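Local coordinates for CD38 molecule (PDB 3KOU), which is an ectoenzyme of the ADP-ribosyl cyclase family, known as the CD38 molecule, at residues Phe86-Lys91 and Ser179-Gly184; Phe149-Ser154 and Gly184-Pro189. All blocks are in the same frame, centred on the assembly; numbering follows the deposited sequence.

Interaction 1 of 2, residues Phe86-Lys91 and Ser179-Gly184. With 2NF ([[(2R,3S,4R,5R)-5-(6-aminopurin-9-yl)-3,4-dihydroxyoxolan-2-yl]methoxy-hydroxyphosphoryl] [(2R,3S,4R,5R)-5-(3-carbamoylpyridin-1-ium-1yl)- 3-fluoro-,4- hydroxyoxolan-2-yl]methyl phosphate), chain E; NAG (2-acetamido-2-deoxy-beta-D-glucopyranose), chain C.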
loop_
_atom_site.group_PDB
_atom_site.type_symbol
_atom_site.label_atom_id
_atom_site.label_comp_id
_atom_site.label_asym_id
_atom_site.label_seq_id
_atom_site.Cartn_x
_atom_site.Cartn_y
_atom_site.Cartn_z
ATOM N N PHE A 86 -2.758 7.500 3.463
ATOM C CA PHE A 86 -2.951 6.879 2.161
ATOM C C PHE A 86 -2.306 7.769 1.092
ATOM O O PHE A 86 -2.062 8.955 1.328
ATOM C CB PHE A 86 -4.465 6.718 1.854
ATOM C CG PHE A 86 -5.177 5.788 2.798
ATOM C CD1 PHE A 86 -5.224 4.421 2.551
ATOM C CD2 PHE A 86 -5.778 6.276 3.945
ATOM C CE1 PHE A 86 -5.871 3.567 3.430
ATOM C CE2 PHE A 86 -6.433 5.421 4.826
ATOM C CZ PHE A 86 -6.485 4.079 4.567
ATOM N N TRP A 87 -2.038 7.197 -0.080
ATOM C CA TRP A 87 -1.483 7.943 -1.214
ATOM C C TRP A 87 -1.909 7.298 -2.533
ATOM O O TRP A 87 -2.241 6.115 -2.574
ATOM C CB TRP A 87 0.046 8.020 -1.140
ATOM C CG TRP A 87 0.722 6.682 -1.147
ATOM C CD1 TRP A 87 1.070 5.931 -0.057
ATOM C CD2 TRP A 87 1.142 5.942 -2.292
ATOM N NE1 TRP A 87 1.680 4.762 -0.459
ATOM C CE2 TRP A 87 1.732 4.746 -1.826
ATOM C CE3 TRP A 87 1.076 6.172 -3.673
ATOM C CZ2 TRP A 87 2.250 3.792 -2.685
ATOM C CZ3 TRP A 87 1.594 5.220 -4.518
ATOM C CH2 TRP A 87 2.178 4.046 -4.022
ATOM N N SER A 88 -1.926 8.084 -3.608
ATOM C CA SER A 88 -2.211 7.556 -4.947
ATOM C C SER A 88 -1.560 8.501 -5.964
ATOM O O SER A 88 -1.881 9.688 -5.982
ATOM C CB SER A 88 -3.740 7.479 -5.160
ATOM O OG SER A 88 -4.081 6.616 -6.247
ATOM N N LYS A 89 -0.607 7.982 -6.751
ATOM C CA LYS A 89 0.108 8.761 -7.766
ATOM C C LYS A 89 1.037 9.789 -7.137
ATOM O O LYS A 89 1.465 10.732 -7.809
ATOM C CB LYS A 89 -0.857 9.492 -8.725
ATOM C CG LYS A 89 -2.164 8.777 -9.024
ATOM C CD LYS A 89 -1.935 7.511 -9.816
ATOM C CE LYS A 89 -3.275 6.832 -10.133
ATOM N NZ LYS A 89 -3.041 5.516 -10.785
ATOM N N THR A 90 1.348 9.605 -5.852
ATOM C CA THR A 90 2.137 10.575 -5.105
ATOM C C THR A 90 3.174 9.854 -4.240
ATOM O O THR A 90 3.531 10.316 -3.152
ATOM C CB THR A 90 1.241 11.416 -4.191
ATOM O OG1 THR A 90 0.543 10.555 -3.270
ATOM C CG2 THR A 90 0.220 12.229 -5.009
ATOM N N LYS A 91 3.671 8.724 -4.730
ATOM C CA LYS A 91 4.480 7.845 -3.879
ATOM C C LYS A 91 5.612 8.584 -3.166
ATOM O O LYS A 91 5.700 8.568 -1.947
ATOM C CB LYS A 91 5.041 6.678 -4.679
ATOM C CG LYS A 91 5.508 5.515 -3.803
ATOM C CD LYS A 91 6.031 4.391 -4.681
ATOM C CE LYS A 91 6.866 4.935 -5.837
ATOM N NZ LYS A 91 8.132 5.586 -5.381
ATOM N N SER A 179 -10.605 5.977 -9.836
ATOM C CA SER A 179 -11.468 4.943 -9.262
ATOM C C SER A 179 -10.986 3.504 -9.521
ATOM O O SER A 179 -11.482 2.562 -8.909
ATOM C CB SER A 179 -12.922 5.119 -9.712
ATOM O OG SER A 179 -13.035 4.837 -11.081
ATOM N N MET A 180 -10.000 3.349 -10.396
ATOM C CA MET A 180 -9.455 2.035 -10.668
ATOM C C MET A 180 -8.148 1.787 -9.919
ATOM O O MET A 180 -7.605 0.682 -9.964
ATOM C CB MET A 180 -9.255 1.850 -12.168
ATOM C CG MET A 180 -10.565 1.803 -12.943
ATOM S SD MET A 180 -10.297 1.297 -14.644
ATOM C CE MET A 180 -9.124 2.543 -15.161
ATOM N N SER A 181 -7.648 2.812 -9.227
ATOM C CA SER A 181 -6.413 2.669 -8.448
ATOM C C SER A 181 -6.698 1.785 -7.254
ATOM O O SER A 181 -7.847 1.511 -6.948
ATOM C CB SER A 181 -5.900 4.031 -7.960
ATOM O OG SER A 181 -6.810 4.624 -7.036
ATOM N N ILE A 182 -5.655 1.328 -6.573
ATOM C CA ILE A 182 -5.868 0.622 -5.325
ATOM C C ILE A 182 -6.570 1.521 -4.291
ATOM O O ILE A 182 -7.430 1.059 -3.553
ATOM C CB ILE A 182 -4.559 0.052 -4.772
ATOM C CG1 ILE A 182 -4.036 -1.037 -5.721
ATOM C CG2 ILE A 182 -4.744 -0.497 -3.337
ATOM C CD1 ILE A 182 -2.684 -1.587 -5.313
ATOM N N PHE A 183 -6.195 2.792 -4.232
ATOM C CA PHE A 183 -6.858 3.702 -3.305
ATOM C C PHE A 183 -8.351 3.780 -3.631
ATOM O O PHE A 183 -9.193 3.747 -2.728
ATOM C CB PHE A 183 -6.225 5.109 -3.309
ATOM C CG PHE A 183 -6.970 6.101 -2.428
ATOM C CD1 PHE A 183 -6.954 5.964 -1.053
ATOM C CD2 PHE A 183 -7.723 7.123 -2.988
ATOM C CE1 PHE A 183 -7.654 6.835 -0.229
ATOM C CE2 PHE A 183 -8.459 8.001 -2.166
ATOM C CZ PHE A 183 -8.397 7.861 -0.788
ATOM N N GLY A 184 -8.678 3.858 -4.916
ATOM C CA GLY A 184 -10.073 4.048 -5.317
ATOM C C GLY A 184 -10.899 2.767 -5.275
ATOM O O GLY A 184 -12.086 2.793 -4.950
HETATM C C1D 2NF E . -2.749 1.159 -0.767
HETATM C C2D 2NF E . -2.062 2.246 0.037
HETATM F F2D 2NF E . -2.277 2.307 1.323
HETATM C C3D 2NF E . -2.127 3.478 -0.834
HETATM O O3D 2NF E . -2.714 4.513 -0.166
HETATM O O4D 2NF E . -2.782 1.638 -2.088
HETATM C C4D 2NF E . -2.673 2.991 -2.182
HETATM C C5D 2NF E . -1.933 3.417 -3.415
HETATM O O5D 2NF E . -1.916 2.592 -4.569
HETATM P PN 2NF E . -2.569 3.209 -5.828
HETATM O O1N 2NF E . -3.652 3.971 -5.280
HETATM O O2N 2NF E . -2.864 2.188 -6.725
HETATM O O3 2NF E . -1.511 4.232 -6.318
HETATM P PA 2NF E . -0.703 4.237 -7.660
HETATM O O1A 2NF E . -1.590 4.192 -8.706
HETATM O O2A 2NF E . 0.046 3.010 -7.592
HETATM O O5B 2NF E . 0.130 5.404 -7.666
HETATM C C1 NAG C . 2.091 13.893 -10.164
HETATM C C2 NAG C . 3.361 13.969 -9.302
HETATM C C3 NAG C . 4.597 14.046 -10.217
HETATM C C4 NAG C . 4.589 13.022 -11.361
HETATM C C5 NAG C . 3.229 13.033 -12.051
HETATM C C6 NAG C . 3.090 11.952 -13.138
HETATM C C7 NAG C . 3.134 15.010 -7.087
HETATM C C8 NAG C . 2.928 16.288 -6.335
HETATM N N2 NAG C . 3.339 15.135 -8.412
HETATM O O3 NAG C . 5.783 13.949 -9.452
HETATM O O4 NAG C . 5.621 13.337 -12.310
HETATM O O5 NAG C . 2.233 12.805 -11.066
HETATM O O6 NAG C . 3.427 10.681 -12.617
HETATM O O7 NAG C . 3.121 13.926 -6.495
#
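The part of the ligand pocket that holds the phosphates of 2NF forms where strand 85-88 and the residues after it face the first turn of helix 182-187, with Phe86, Ser88 and Lys89 meeting Phe183 and Ser181 across it. Phe183 holds its ring anti to the backbone N (chi1 176°), which carries CE1 to 3.8 Å from Phe86 CB; the two rings lie obliquely, planes 52° apart. Ser88 CB packs on Phe183 CB at 3.9 Å, and beside this the Ser88 hydroxyl bonds phosphate oxygen O1N of 2NF (OG to O1N 2.8 Å). Phe183 N donates to the same oxygen and Ile182 N to its neighbour O2N (N to O2N 2.9 Å), so the amide end of a helix faces a phosphate, where its dipole would be expected to steady negative charge. Ser181 caps that helix by accepting from Gly184 N (OG to N 2.9 Å), and its OG also bonds Asp178 O. On the second phosphate, Lys89 NZ reaches O1A at 2.9 Å and pairs with Asp178 as well. Trp87 gives its backbone N to sugar hydroxyl O3D in a nearly straight bond (171°), while the ligand lies over one indole face, and NE1 is held by Glu107. Behind the pocket, Phe86, Ser88 and Phe183 rest on strand 164-170, the parallel neighbour of strand 85-88, and Phe86 meets Phe157 of helix 145-160 edge-to-face.

Interaction 2 of 2, residues Phe149-Ser154 and Gly184-Pro189. With 2NF ([[(2R,3S,4R,5R)-5-(6-aminopurin-9-yl)-3,4-dihydroxyoxolan-2-yl]methoxy-hydroxyphosphoryl] [(2R,3S,4R,5R)-5-(3-carbamoylpyridin-1-ium-1yl)- 3-fluoro-,4- hydroxyoxolan-2-yl]methyl phosphate), chain E.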
loop_
_atom_site.group_PDB
_atom_site.type_symbol
_atom_site.label_atom_id
_atom_site.label_comp_id
_atom_site.label_asym_id
_atom_site.label_seq_id
_atom_site.Cartn_x
_atom_site.Cartn_y
_atom_site.Cartn_z
ATOM N N PHE A 149 -0.974 -9.838 -3.128
ATOM C CA PHE A 149 -0.428 -9.368 -1.854
ATOM C C PHE A 149 -0.775 -7.899 -1.606
ATOM O O PHE A 149 -1.276 -7.540 -0.540
ATOM C CB PHE A 149 1.104 -9.557 -1.794
ATOM C CG PHE A 149 1.746 -8.906 -0.595
ATOM C CD1 PHE A 149 1.867 -9.601 0.610
ATOM C CD2 PHE A 149 2.226 -7.608 -0.669
ATOM C CE1 PHE A 149 2.465 -8.995 1.734
ATOM C CE2 PHE A 149 2.842 -6.991 0.455
ATOM C CZ PHE A 149 2.957 -7.706 1.645
ATOM N N TRP A 150 -0.508 -7.039 -2.577
ATOM C CA TRP A 150 -0.704 -5.620 -2.325
ATOM C C TRP A 150 -2.197 -5.314 -2.162
ATOM O O TRP A 150 -2.578 -4.496 -1.346
ATOM C CB TRP A 150 -0.001 -4.746 -3.379
ATOM C CG TRP A 150 1.498 -4.690 -3.137
ATOM C CD1 TRP A 150 2.466 -5.267 -3.897
ATOM C CD2 TRP A 150 2.180 -4.073 -2.023
ATOM N NE1 TRP A 150 3.704 -5.040 -3.346
ATOM C CE2 TRP A 150 3.557 -4.302 -2.201
ATOM C CE3 TRP A 150 1.757 -3.326 -0.916
ATOM C CZ2 TRP A 150 4.519 -3.819 -1.313
ATOM C CZ3 TRP A 150 2.701 -2.853 -0.037
ATOM C CH2 TRP A 150 4.070 -3.108 -0.230
ATOM N N GLU A 151 -3.031 -6.045 -2.822
ATOM C CA GLU A 151 -4.442 -5.851 -2.688
ATOM C C GLU A 151 -5.009 -6.254 -1.338
ATOM O O GLU A 151 -5.794 -5.569 -0.790
ATOM C CB GLU A 151 -5.183 -6.553 -3.769
ATOM C CG GLU A 151 -4.762 -6.015 -5.081
ATOM C CD GLU A 151 -5.872 -5.882 -6.026
ATOM O OE1 GLU A 151 -6.322 -4.746 -6.235
ATOM O OE2 GLU A 151 -6.288 -6.921 -6.570
ATOM N N VAL A 152 -4.647 -7.361 -0.893
ATOM C CA VAL A 152 -5.187 -7.819 0.378
ATOM C C VAL A 152 -4.567 -7.032 1.547
ATOM O O VAL A 152 -5.259 -6.747 2.531
ATOM C CB VAL A 152 -5.072 -9.364 0.567
ATOM C CG1 VAL A 152 -3.623 -9.826 0.585
ATOM C CG2 VAL A 152 -5.770 -9.780 1.848
ATOM N N LEU A 153 -3.276 -6.685 1.442
ATOM C CA LEU A 153 -2.634 -5.857 2.480
ATOM C C LEU A 153 -3.316 -4.488 2.546
ATOM O O LEU A 153 -3.640 -3.990 3.649
ATOM C CB LEU A 153 -1.114 -5.686 2.264
ATOM C CG LEU A 153 -0.358 -5.269 3.545
ATOM C CD1 LEU A 153 -0.278 -6.459 4.537
ATOM C CD2 LEU A 153 1.047 -4.714 3.231
ATOM N N SER A 154 -3.569 -3.916 1.369
ATOM C CA SER A 154 -4.237 -2.621 1.249
ATOM C C SER A 154 -5.630 -2.636 1.834
ATOM O O SER A 154 -6.048 -1.673 2.484
ATOM C CB SER A 154 -4.301 -2.182 -0.221
ATOM O OG SER A 154 -2.989 -1.892 -0.729
ATOM N N GLY A 184 -8.678 3.858 -4.916
ATOM C CA GLY A 184 -10.073 4.048 -5.317
ATOM C C GLY A 184 -10.899 2.767 -5.275
ATOM O O GLY A 184 -12.086 2.793 -4.950
ATOM N N ARG A 185 -10.269 1.638 -5.581
ATOM C CA ARG A 185 -10.972 0.356 -5.698
ATOM C C ARG A 185 -11.050 -0.400 -4.405
ATOM O O ARG A 185 -11.997 -1.123 -4.156
ATOM C CB ARG A 185 -10.243 -0.574 -6.667
ATOM C CG ARG A 185 -10.537 -0.361 -8.124
ATOM C CD ARG A 185 -9.957 -1.510 -8.942
ATOM N NE ARG A 185 -8.504 -1.622 -8.788
ATOM C CZ ARG A 185 -7.896 -2.580 -8.100
ATOM N NH1 ARG A 185 -8.609 -3.520 -7.484
ATOM N NH2 ARG A 185 -6.574 -2.596 -8.022
ATOM N N VAL A 186 -10.011 -0.286 -3.600
ATOM C CA VAL A 186 -9.837 -1.212 -2.500
ATOM C C VAL A 186 -9.852 -0.464 -1.181
ATOM O O VAL A 186 -10.462 -0.919 -0.209
ATOM C CB VAL A 186 -8.502 -1.960 -2.646
ATOM C CG1 VAL A 186 -8.204 -2.798 -1.403
ATOM C CG2 VAL A 186 -8.514 -2.822 -3.919
ATOM N N GLU A 187 -9.177 0.683 -1.141
ATOM C CA GLU A 187 -8.980 1.356 0.140
ATOM C C GLU A 187 -10.156 2.210 0.585
ATOM O O GLU A 187 -10.741 1.941 1.636
ATOM C CB GLU A 187 -7.654 2.125 0.180
ATOM C CG GLU A 187 -6.483 1.153 0.158
ATOM C CD GLU A 187 -5.154 1.775 -0.187
ATOM O OE1 GLU A 187 -5.089 2.969 -0.527
ATOM O OE2 GLU A 187 -4.149 1.025 -0.116
ATOM N N ALA A 188 -10.513 3.203 -0.223
ATOM C CA ALA A 188 -11.635 4.083 0.095
ATOM C C ALA A 188 -12.938 3.299 0.376
ATOM O O ALA A 188 -13.633 3.577 1.349
ATOM C CB ALA A 188 -11.819 5.145 -1.019
ATOM N N PRO A 189 -13.262 2.307 -0.466
ATOM C CA PRO A 189 -14.509 1.552 -0.270
ATOM C C PRO A 189 -14.522 0.634 0.952
ATOM O O PRO A 189 -15.604 0.223 1.374
ATOM C CB PRO A 189 -14.660 0.743 -1.579
ATOM C CG PRO A 189 -13.860 1.508 -2.602
ATOM C CD PRO A 189 -12.673 2.067 -1.792
HETATM C C1D 2NF E . -2.749 1.159 -0.767
HETATM C C2D 2NF E . -2.062 2.246 0.037
HETATM F F2D 2NF E . -2.277 2.307 1.323
HETATM C C3D 2NF E . -2.127 3.478 -0.834
HETATM O O3D 2NF E . -2.714 4.513 -0.166
HETATM O O4D 2NF E . -2.782 1.638 -2.088
HETATM C C4D 2NF E . -2.673 2.991 -2.182
HETATM C C5D 2NF E . -1.933 3.417 -3.415
HETATM O O5D 2NF E . -1.916 2.592 -4.569
HETATM P PN 2NF E . -2.569 3.209 -5.828
HETATM O O1N 2NF E . -3.652 3.971 -5.280
HETATM O O2N 2NF E . -2.864 2.188 -6.725
HETATM O O3 2NF E . -1.511 4.232 -6.318
HETATM P PA 2NF E . -0.703 4.237 -7.660
HETATM O O1A 2NF E . -1.590 4.192 -8.706
HETATM O O2A 2NF E . 0.046 3.010 -7.592
HETATM O O5B 2NF E . 0.130 5.404 -7.666
#
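Glu151 and Arg185 form the charged part of this contact between helix 145-160 and helix 182-187. Arg185 presents NH1 and NH2 end-on to one oxygen, Glu151 OE1, which lies near the guanidinium plane, at 2.8 Å from NH2 and 2.9 Å from NH1. The NH1 bond uses the syn lone pair of OE1, whereas NH2 comes from the same side but 31° out of the carboxylate plane; the two flat groups are turned 55° from each other. Both bonds are bent, as expected when two donors share one acceptor. Arg185 NE is occupied by Met180 O, which helps to fix the guanidinium's rotation.

Van der Waals packing comes from Val186, which turns both methyls to one side of Glu151: CG1 lies 3.7 Å from Glu151 O, while CG2 is 3.7 Å from Glu151 OE1. The carbon-carbon part of this packing is CG1 against Ser154 CB.

The covalent link lies deeper. Glu187 OE2 is bonded to ligand carbon C1D of 2NF (1.5 Å), and the side chain reaches it extended beyond CG (chi2 164°). Ser154 OG stands 3.2 Å from Glu187 OE2 and 3.1 Å from C1D. Its hydroxyl donates to Trp150 O one turn back (OG to O 2.7 Å), from the face of that carbonyl's plane opposite the one used by Ser154 N.

Around the joint, Ile182 touches both Ser154 and Glu187, Leu106 packs on Ser154 from a loop, and Glu187 leans on Ala158 farther along helix 145-160.

Helix 182-187 serves both contacts, with centres 9 Å apart and Gly184 in common. Its first turn, in interaction 1, faces the phosphates of 2NF, while the wider pi-type turn at 184-187, in interaction 2, supplies Glu187, the residue linked to the ligand's sugar; one short helix thus touches 2NF at a phosphate and at C1D. Strand 85-88 and helix 145-160 approach it from different sides. The contacts also meet directly: Phe183 O lies 2.9 Å from Ala188 N, a probable hydrogen bond joining the backbones of the two segments, and Phe86 CD1 packs 3.4 Å from Glu187 OE1, bringing the strand's aromatic ring against the covalently modified carboxylate.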